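Local coordinates for glucoamylase (Thermoanaerobacterium thermosaccharolyticum, PDB 1LF6), which hydrolyses alpha-1,4-glucan chains from their non-reducing ends, one glucose at a time, probably releasing it as beta-D-glucose, at residues N295-S301 with Y659-F663; I402-Y406 with C457-I461; F536-V540 with I552-L556. All blocks are in the same frame, centred on the assembly; numbering follows the deposited sequence.

Overall arrangement
All three contacts lie within the catalytic (alpha/alpha) barrel of this family 15 glycosidase, and together they show how one chain can join helices both near and far apart in sequence. Contact 1 pairs an early helix of this region with a late one, across 357 intervening residues. Contacts 2 and 3 are nested inside that loop and follow each other in series. The centres of the three contacts are about 27 Å (1 and 2), 25 Å (1 and 3) and 24 Å (2 and 3) apart. Contact 3 comes closest to the probable catalytic residues without including them, the side chain of Phe536 being about 11 Å from that of Glu435, the probable proton acceptor; contacts 1 and 2 are remote.

Contact 1 of 3, residues N295-S301 with Y659-F663; sequences NSLYYNS and YVILF
Both Leu297 and Tyr659 turn CG away from their own backbone N (chi1 -172° and 171°), and this sends the leucine branch over the face of the tyrosine ring. Leu297 CD2 sits nearly above the ring centre, 3.5 Å from Tyr659 CZ, in a CH-pi contact. Phe663 CB, from Tyr659's own helix, lies against the rim of the opposite face. Beyond the Tyr659 hydroxyl stands Asn295, the N-cap residue of helix 296-306. The Asn295 amide lies nearly coplanar with the Tyr659 ring and is stacked on the Phe663 ring. Val660 spreads its two methyls: CG1 meets the edge of the Tyr298 ring, 3.9 Å from Tyr298 CE1, while CG2 lies 3.6 Å from Ser301 CB. The Tyr298 and Phe663 rings approach obliquely, their centroids 5.8 Å apart. Ser301 OG donates to Leu297 O at 2.7 Å, and that carbonyl also receives Ser301 N from the opposite face of its plane. The two segments run broadly antiparallel, their axes at 141°, consistent with closure of the barrel. Polar ends find partners around the interface: Tyr659 OH is hydrogen-bonded to Glu625 OE1, Tyr298 OH to Asn288 O, and Ser301 OG also pairs with His656 ND1. Methyl and ring contacts make up much of the interface, with the Asn295 amide at its polar end, and these bonds probably help hold the two tyrosine rings in place.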
loop_
_atom_site.group_PDB
_atom_site.type_symbol
_atom_site.label_atom_id
_atom_site.label_comp_id
_atom_site.label_asym_id
_atom_site.label_seq_id
_atom_site.Cartn_x
_atom_site.Cartn_y
_atom_site.Cartn_z
ATOM N N ASN A 295 -16.547 1.517 13.128
ATOM C CA ASN A 295 -17.170 2.074 11.932
ATOM C C ASN A 295 -16.648 1.460 10.635
ATOM O O ASN A 295 -15.800 0.566 10.650
ATOM C CB ASN A 295 -16.990 3.597 11.909
ATOM C CG ASN A 295 -15.529 4.017 11.839
ATOM O OD1 ASN A 295 -15.206 5.198 11.956
ATOM N ND2 ASN A 295 -14.645 3.052 11.646
ATOM N N SER A 296 -17.153 1.949 9.510
ATOM C CA SER A 296 -16.755 1.421 8.212
ATOM C C SER A 296 -15.272 1.581 7.906
ATOM O O SER A 296 -14.634 0.652 7.405
ATOM C CB SER A 296 -17.582 2.074 7.101
ATOM O OG SER A 296 -17.316 3.461 7.015
ATOM N N LEU A 297 -14.712 2.747 8.199
ATOM C CA LEU A 297 -13.298 2.965 7.915
ATOM C C LEU A 297 -12.435 2.030 8.744
ATOM O O LEU A 297 -11.378 1.597 8.293
ATOM C CB LEU A 297 -12.906 4.424 8.174
ATOM C CG LEU A 297 -11.498 4.835 7.727
ATOM C CD1 LEU A 297 -11.257 4.418 6.283
ATOM C CD2 LEU A 297 -11.339 6.340 7.876
ATOM N N TYR A 298 -12.888 1.714 9.954
ATOM C CA TYR A 298 -12.154 0.807 10.831
ATOM C C TYR A 298 -12.091 -0.567 10.174
ATOM O O TYR A 298 -11.018 -1.145 10.019
ATOM C CB TYR A 298 -12.862 0.697 12.183
ATOM C CG TYR A 298 -12.432 -0.480 13.034
ATOM C CD1 TYR A 298 -11.192 -0.494 13.668
ATOM C CD2 TYR A 298 -13.288 -1.565 13.239
ATOM C CE1 TYR A 298 -10.815 -1.559 14.497
ATOM C CE2 TYR A 298 -12.922 -2.634 14.064
ATOM C CZ TYR A 298 -11.689 -2.623 14.694
ATOM O OH TYR A 298 -11.351 -3.649 15.550
ATOM N N TYR A 299 -13.246 -1.094 9.790
ATOM C CA TYR A 299 -13.284 -2.398 9.145
ATOM C C TYR A 299 -12.563 -2.354 7.795
ATOM O O TYR A 299 -11.808 -3.270 7.453
ATOM C CB TYR A 299 -14.741 -2.851 8.977
ATOM C CG TYR A 299 -15.380 -3.304 10.275
ATOM C CD1 TYR A 299 -14.935 -4.454 10.926
ATOM C CD2 TYR A 299 -16.418 -2.578 10.860
ATOM C CE1 TYR A 299 -15.511 -4.875 12.139
ATOM C CE2 TYR A 299 -16.999 -2.987 12.072
ATOM C CZ TYR A 299 -16.538 -4.136 12.703
ATOM O OH TYR A 299 -17.107 -4.535 13.896
ATOM N N ASN A 300 -12.780 -1.288 7.032
ATOM C CA ASN A 300 -12.124 -1.163 5.733
ATOM C C ASN A 300 -10.612 -1.227 5.927
ATOM O O ASN A 300 -9.919 -1.975 5.232
ATOM C CB ASN A 300 -12.508 0.161 5.049
ATOM C CG ASN A 300 -12.053 0.224 3.592
ATOM O OD1 ASN A 300 -11.368 1.162 3.181
ATOM N ND2 ASN A 300 -12.438 -0.772 2.807
ATOM N N SER A 301 -10.103 -0.450 6.882
ATOM C CA SER A 301 -8.668 -0.425 7.155
ATOM C C SER A 301 -8.141 -1.805 7.545
ATOM O O SER A 301 -7.109 -2.241 7.041
ATOM C CB SER A 301 -8.354 0.572 8.280
ATOM O OG SER A 301 -8.741 1.888 7.914
ATOM N N TYR A 659 -4.758 5.017 11.604
ATOM C CA TYR A 659 -6.160 5.387 11.792
ATOM C C TYR A 659 -6.845 4.428 12.760
ATOM O O TYR A 659 -7.574 4.854 13.654
ATOM C CB TYR A 659 -6.942 5.399 10.468
ATOM C CG TYR A 659 -8.432 5.572 10.701
ATOM C CD1 TYR A 659 -9.271 4.462 10.836
ATOM C CD2 TYR A 659 -8.983 6.837 10.904
ATOM C CE1 TYR A 659 -10.615 4.608 11.175
ATOM C CE2 TYR A 659 -10.329 6.992 11.246
ATOM C CZ TYR A 659 -11.135 5.873 11.382
ATOM O OH TYR A 659 -12.454 6.016 11.741
ATOM N N VAL A 660 -6.616 3.135 12.573
ATOM C CA VAL A 660 -7.209 2.126 13.447
ATOM C C VAL A 660 -6.811 2.372 14.902
ATOM O O VAL A 660 -7.664 2.417 15.788
ATOM C CB VAL A 660 -6.764 0.707 13.026
ATOM C CG1 VAL A 660 -7.194 -0.323 14.067
ATOM C CG2 VAL A 660 -7.372 0.368 11.687
ATOM N N ILE A 661 -5.513 2.542 15.141
ATOM C CA ILE A 661 -5.012 2.771 16.491
ATOM C C ILE A 661 -5.535 4.074 17.095
ATOM O O ILE A 661 -5.840 4.133 18.289
ATOM C CB ILE A 661 -3.459 2.754 16.497
ATOM C CG1 ILE A 661 -2.970 1.334 16.191
ATOM C CG2 ILE A 661 -2.922 3.214 17.843
ATOM C CD1 ILE A 661 -1.501 1.239 15.829
ATOM N N LEU A 662 -5.653 5.115 16.272
ATOM C CA LEU A 662 -6.152 6.411 16.741
ATOM C C LEU A 662 -7.636 6.315 17.079
ATOM O O LEU A 662 -8.082 6.776 18.128
ATOM C CB LEU A 662 -5.951 7.477 15.662
ATOM C CG LEU A 662 -6.601 8.831 15.945
ATOM C CD1 LEU A 662 -6.025 9.399 17.233
ATOM C CD2 LEU A 662 -6.372 9.777 14.773
ATOM N N PHE A 663 -8.391 5.723 16.160
ATOM C CA PHE A 663 -9.823 5.526 16.321
ATOM C C PHE A 663 -10.107 4.822 17.649
ATOM O O PHE A 663 -10.934 5.275 18.439
ATOM C CB PHE A 663 -10.348 4.679 15.153
ATOM C CG PHE A 663 -11.790 4.278 15.287
ATOM C CD1 PHE A 663 -12.802 5.213 15.132
ATOM C CD2 PHE A 663 -12.133 2.962 15.588
ATOM C CE1 PHE A 663 -14.143 4.847 15.275
ATOM C CE2 PHE A 663 -13.464 2.582 15.734
ATOM C CZ PHE A 663 -14.472 3.526 15.577
#

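Contact 2 of 3, residues I402-Y406 with C457-I461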
loop_
_atom_site.group_PDB
_atom_site.type_symbol
_atom_site.label_atom_id
_atom_site.label_comp_id
_atom_site.label_asym_id
_atom_site.label_seq_id
_atom_site.Cartn_x
_atom_site.Cartn_y
_atom_site.Cartn_z
ATOM N N ILE A 402 11.695 -5.745 18.734
ATOM C CA ILE A 402 11.874 -6.071 20.146
ATOM C C ILE A 402 10.662 -5.576 20.923
ATOM O O ILE A 402 10.136 -6.279 21.782
ATOM C CB ILE A 402 13.119 -5.388 20.767
ATOM C CG1 ILE A 402 14.393 -5.819 20.043
ATOM C CG2 ILE A 402 13.197 -5.743 22.252
ATOM C CD1 ILE A 402 15.641 -5.083 20.523
ATOM N N ILE A 403 10.232 -4.356 20.617
ATOM C CA ILE A 403 9.085 -3.761 21.287
ATOM C C ILE A 403 7.837 -4.607 21.033
ATOM O O ILE A 403 7.023 -4.804 21.934
ATOM C CB ILE A 403 8.851 -2.308 20.798
ATOM C CG1 ILE A 403 10.107 -1.467 21.076
ATOM C CG2 ILE A 403 7.642 -1.692 21.506
ATOM C CD1 ILE A 403 10.048 -0.064 20.515
ATOM N N LEU A 404 7.701 -5.117 19.810
ATOM C CA LEU A 404 6.560 -5.952 19.450
ATOM C C LEU A 404 6.631 -7.289 20.207
ATOM O O LEU A 404 5.618 -7.804 20.659
ATOM C CB LEU A 404 6.547 -6.209 17.938
ATOM C CG LEU A 404 5.368 -7.004 17.365
ATOM C CD1 LEU A 404 4.062 -6.327 17.704
ATOM C CD2 LEU A 404 5.526 -7.124 15.846
ATOM N N SER A 405 7.833 -7.846 20.334
ATOM C CA SER A 405 8.009 -9.099 21.048
ATOM C C SER A 405 7.510 -8.931 22.479
ATOM O O SER A 405 6.900 -9.833 23.057
ATOM C CB SER A 405 9.484 -9.506 21.060
ATOM O OG SER A 405 9.906 -9.905 19.770
ATOM N N TYR A 406 7.768 -7.759 23.045
ATOM C CA TYR A 406 7.344 -7.464 24.401
ATOM C C TYR A 406 5.823 -7.373 24.527
ATOM O O TYR A 406 5.233 -7.962 25.428
ATOM C CB TYR A 406 7.978 -6.156 24.881
ATOM C CG TYR A 406 7.288 -5.577 26.089
ATOM C CD1 TYR A 406 6.371 -4.535 25.957
ATOM C CD2 TYR A 406 7.496 -6.118 27.357
ATOM C CE1 TYR A 406 5.674 -4.051 27.051
ATOM C CE2 TYR A 406 6.803 -5.642 28.461
ATOM C CZ TYR A 406 5.892 -4.613 28.298
ATOM O OH TYR A 406 5.175 -4.173 29.379
ATOM N N CYS A 457 12.566 -2.786 26.593
ATOM C CA CYS A 457 11.764 -3.991 26.390
ATOM C C CYS A 457 12.683 -5.213 26.328
ATOM O O CYS A 457 12.315 -6.301 26.774
ATOM C CB CYS A 457 10.944 -3.894 25.097
ATOM S SG CYS A 457 9.686 -2.590 25.089
ATOM N N ALA A 458 13.883 -5.026 25.782
ATOM C CA ALA A 458 14.844 -6.119 25.675
ATOM C C ALA A 458 15.295 -6.544 27.064
ATOM O O ALA A 458 15.499 -7.728 27.326
ATOM C CB ALA A 458 16.046 -5.694 24.842
ATOM N N ALA A 459 15.456 -5.567 27.950
ATOM C CA ALA A 459 15.873 -5.837 29.319
ATOM C C ALA A 459 14.778 -6.614 30.042
ATOM O O ALA A 459 15.063 -7.531 30.812
ATOM C CB ALA A 459 16.156 -4.531 30.045
ATOM N N TYR A 460 13.529 -6.240 29.788
ATOM C CA TYR A 460 12.382 -6.902 30.405
ATOM C C TYR A 460 12.340 -8.366 29.983
ATOM O O TYR A 460 12.182 -9.259 30.812
ATOM C CB TYR A 460 11.082 -6.229 29.965
ATOM C CG TYR A 460 9.834 -6.849 30.560
ATOM C CD1 TYR A 460 9.323 -6.398 31.777
ATOM C CD2 TYR A 460 9.162 -7.885 29.907
ATOM C CE1 TYR A 460 8.172 -6.959 32.328
ATOM C CE2 TYR A 460 8.011 -8.454 30.450
ATOM C CZ TYR A 460 7.520 -7.985 31.660
ATOM O OH TYR A 460 6.379 -8.538 32.201
ATOM N N ILE A 461 12.475 -8.598 28.681
ATOM C CA ILE A 461 12.449 -9.953 28.140
ATOM C C ILE A 461 13.651 -10.762 28.620
ATOM O O ILE A 461 13.536 -11.963 28.863
ATOM C CB ILE A 461 12.427 -9.938 26.600
ATOM C CG1 ILE A 461 11.146 -9.258 26.106
ATOM C CG2 ILE A 461 12.517 -11.362 26.064
ATOM C CD1 ILE A 461 11.071 -9.108 24.598
#
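Tyr406 and Cys457 form the dense centre of this helix pair, their CB atoms only 3.7 Å apart. The Cys457 sulfur leans toward the tyrosine ring, 3.9 Å from Tyr406 CD1, in an oblique sulfur-aromatic contact rather than one squarely over the face. Cys457 SG also approaches Ile403, 4.2 Å from Ile403 CG1. Tyr406 carries CG opposite its backbone N (chi1 163°), which extends the ring toward helix 445-464 and brings its edge to the face of Tyr460. This is a T-shaped pair, with planes at 88° and Tyr406 CD2 3.5 Å from Tyr460 CD2. Further along the interface, the CG2 branch of Ile402 rests on the backbone of Ala458, 3.7 Å from Ala458 N. Ile461 reaches back with its terminal CD1, lying 3.9 Å from Ser405 CB and equally near Tyr406 N.

Toward solvent the interface thins to one partly exposed residue, Tyr460, although its ring contact is itself close; exposure, not distance, marks this side. Tyr406, by contrast, is buried and secures its hydroxyl by a hydrogen bond to Asp676. No hydrogen bond joins the two segments, so shape and dispersion forces account for their fit.

The segment axes pass 9.1 Å apart and run in broadly the same direction, at 46°. Helix 414-428, which lies between them in sequence, touches both through Ser405, Ala458 and Ile461. Such same-direction packing of helices separated by one intervening helix is characteristic of neighbours within one layer of an (alpha/alpha) barrel.

Contact 3 of 3, residues F536-V540 with I552-L556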
loop_
_atom_site.group_PDB
_atom_site.type_symbol
_atom_site.label_atom_id
_atom_site.label_comp_id
_atom_site.label_asym_id
_atom_site.label_seq_id
_atom_site.Cartn_x
_atom_site.Cartn_y
_atom_site.Cartn_z
ATOM N N PHE A 536 9.389 13.836 16.086
ATOM C CA PHE A 536 9.871 13.936 17.456
ATOM C C PHE A 536 8.775 13.483 18.413
ATOM O O PHE A 536 9.062 13.090 19.540
ATOM C CB PHE A 536 10.290 15.370 17.799
ATOM C CG PHE A 536 9.138 16.282 18.109
ATOM C CD1 PHE A 536 8.342 16.794 17.090
ATOM C CD2 PHE A 536 8.839 16.615 19.429
ATOM C CE1 PHE A 536 7.262 17.623 17.377
ATOM C CE2 PHE A 536 7.761 17.443 19.726
ATOM C CZ PHE A 536 6.968 17.950 18.697
ATOM N N LEU A 537 7.524 13.534 17.964
ATOM C CA LEU A 537 6.414 13.114 18.814
ATOM C C LEU A 537 6.516 11.634 19.162
ATOM O O LEU A 537 5.760 11.132 19.999
ATOM C CB LEU A 537 5.060 13.408 18.149
ATOM C CG LEU A 537 4.648 14.885 18.080
ATOM C CD1 LEU A 537 3.319 15.009 17.339
ATOM C CD2 LEU A 537 4.548 15.469 19.496
ATOM N N GLU A 538 7.445 10.938 18.513
ATOM C CA GLU A 538 7.657 9.522 18.788
ATOM C C GLU A 538 8.150 9.378 20.219
ATOM O O GLU A 538 7.951 8.338 20.855
ATOM C CB GLU A 538 8.688 8.941 17.828
ATOM C CG GLU A 538 8.142 8.661 16.443
ATOM C CD GLU A 538 7.166 7.505 16.433
ATOM O OE1 GLU A 538 5.978 7.710 16.770
ATOM O OE2 GLU A 538 7.596 6.380 16.100
ATOM N N LEU A 539 8.799 10.434 20.708
ATOM C CA LEU A 539 9.321 10.469 22.069
ATOM C C LEU A 539 8.192 10.224 23.065
ATOM O O LEU A 539 8.344 9.442 23.999
ATOM C CB LEU A 539 9.972 11.828 22.369
ATOM C CG LEU A 539 11.337 12.136 21.737
ATOM C CD1 LEU A 539 11.599 13.637 21.806
ATOM C CD2 LEU A 539 12.439 11.353 22.453
ATOM N N VAL A 540 7.062 10.896 22.864
ATOM C CA VAL A 540 5.915 10.735 23.756
ATOM C C VAL A 540 5.128 9.457 23.425
ATOM O O VAL A 540 4.690 8.734 24.321
ATOM C CB VAL A 540 4.974 11.968 23.682
ATOM C CG1 VAL A 540 5.767 13.257 23.941
ATOM C CG2 VAL A 540 4.307 12.037 22.332
ATOM N N ILE A 552 8.834 19.396 24.617
ATOM C CA ILE A 552 7.879 18.898 23.631
ATOM C C ILE A 552 6.966 20.046 23.200
ATOM O O ILE A 552 6.731 20.250 22.010
ATOM C CB ILE A 552 6.998 17.766 24.220
ATOM C CG1 ILE A 552 7.856 16.523 24.490
ATOM C CG2 ILE A 552 5.833 17.453 23.275
ATOM C CD1 ILE A 552 8.491 15.924 23.248
ATOM N N LEU A 553 6.449 20.795 24.171
ATOM C CA LEU A 553 5.561 21.919 23.872
ATOM C C LEU A 553 6.260 22.975 23.018
ATOM O O LEU A 553 5.668 23.511 22.085
ATOM C CB LEU A 553 5.043 22.548 25.174
ATOM C CG LEU A 553 3.950 21.783 25.941
ATOM C CD1 LEU A 553 2.746 21.562 25.040
ATOM C CD2 LEU A 553 4.478 20.450 26.413
ATOM N N ASN A 554 7.523 23.260 23.333
ATOM C CA ASN A 554 8.291 24.247 22.585
ATOM C C ASN A 554 8.445 23.819 21.127
ATOM O O ASN A 554 8.344 24.633 20.209
ATOM C CB ASN A 554 9.687 24.421 23.198
ATOM C CG ASN A 554 9.676 25.229 24.486
ATOM O OD1 ASN A 554 10.669 25.260 25.217
ATOM N ND2 ASN A 554 8.563 25.893 24.765
ATOM N N THR A 555 8.707 22.533 20.927
ATOM C CA THR A 555 8.894 21.996 19.590
ATOM C C THR A 555 7.583 22.094 18.817
ATOM O O THR A 555 7.564 22.467 17.646
ATOM C CB THR A 555 9.363 20.523 19.658
ATOM O OG1 THR A 555 10.536 20.438 20.480
ATOM C CG2 THR A 555 9.691 20.000 18.271
ATOM N N LEU A 556 6.489 21.768 19.496
ATOM C CA LEU A 556 5.158 21.818 18.910
ATOM C C LEU A 556 4.885 23.203 18.307
ATOM O O LEU A 556 4.324 23.316 17.214
ATOM C CB LEU A 556 4.125 21.499 19.993
ATOM C CG LEU A 556 3.183 20.302 19.848
ATOM C CD1 LEU A 556 3.902 19.103 19.278
ATOM C CD2 LEU A 556 2.594 19.972 21.219
#
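Two helices close in sequence within the catalytic (alpha/alpha) barrel domain, the short helix 538-541 and helix 550-562, are brought together where Phe536 and its neighbours, leading into the first, pack on Ile552, Thr555 and Leu556 of the second. It is an example of one aromatic ring bridging two helical segments near each other along the chain. Phe536 is held in the crowded position, with CG between the backbone N and the carbonyl carbon (chi1 79°), and from there the ring reaches across to helix 550-562. Thr555 places CG2 almost exactly over the ring centre in a very close CH-pi contact, 3.4 Å from Phe536 CZ. The opposite face is covered by Leu537 CG of its own segment, toward the rim. At the ring edge stands Leu556, whose CD1 comes within 3.3 Å of Phe536 CZ and also lies 3.7 Å from Leu537 CD2. That leucine has an unusual first torsion, chi1 -120°, away from the staggered positions, which may reflect the close packing at this edge or uncertainty in the model.

Ile552 supplies the second half of the interface. Its terminal CD1 forms a wedge among three side chains: it is 3.9 Å from Phe536 CD2, the same distance from Val540 CG1, and 4.1 Å from Leu539 CD1. The methyl contact of Thr555 leaves its hydroxyl for other work; OG1 is hydrogen-bonded to both Lys551 O and Tyr502 N, which ties the threonine to its own helix and to strand 501-502 and probably fixes the methyl over the ring.

Around the pair, Tyr609 of helix 600-612 touches Leu537, Val540, Ile552 and Leu556, spanning both segments. Tyr502 of strand 501-502 likewise bridges Phe536, Leu539 and Ile552, while Pro445 of helix 445-464 packs on Phe536 and Leu539.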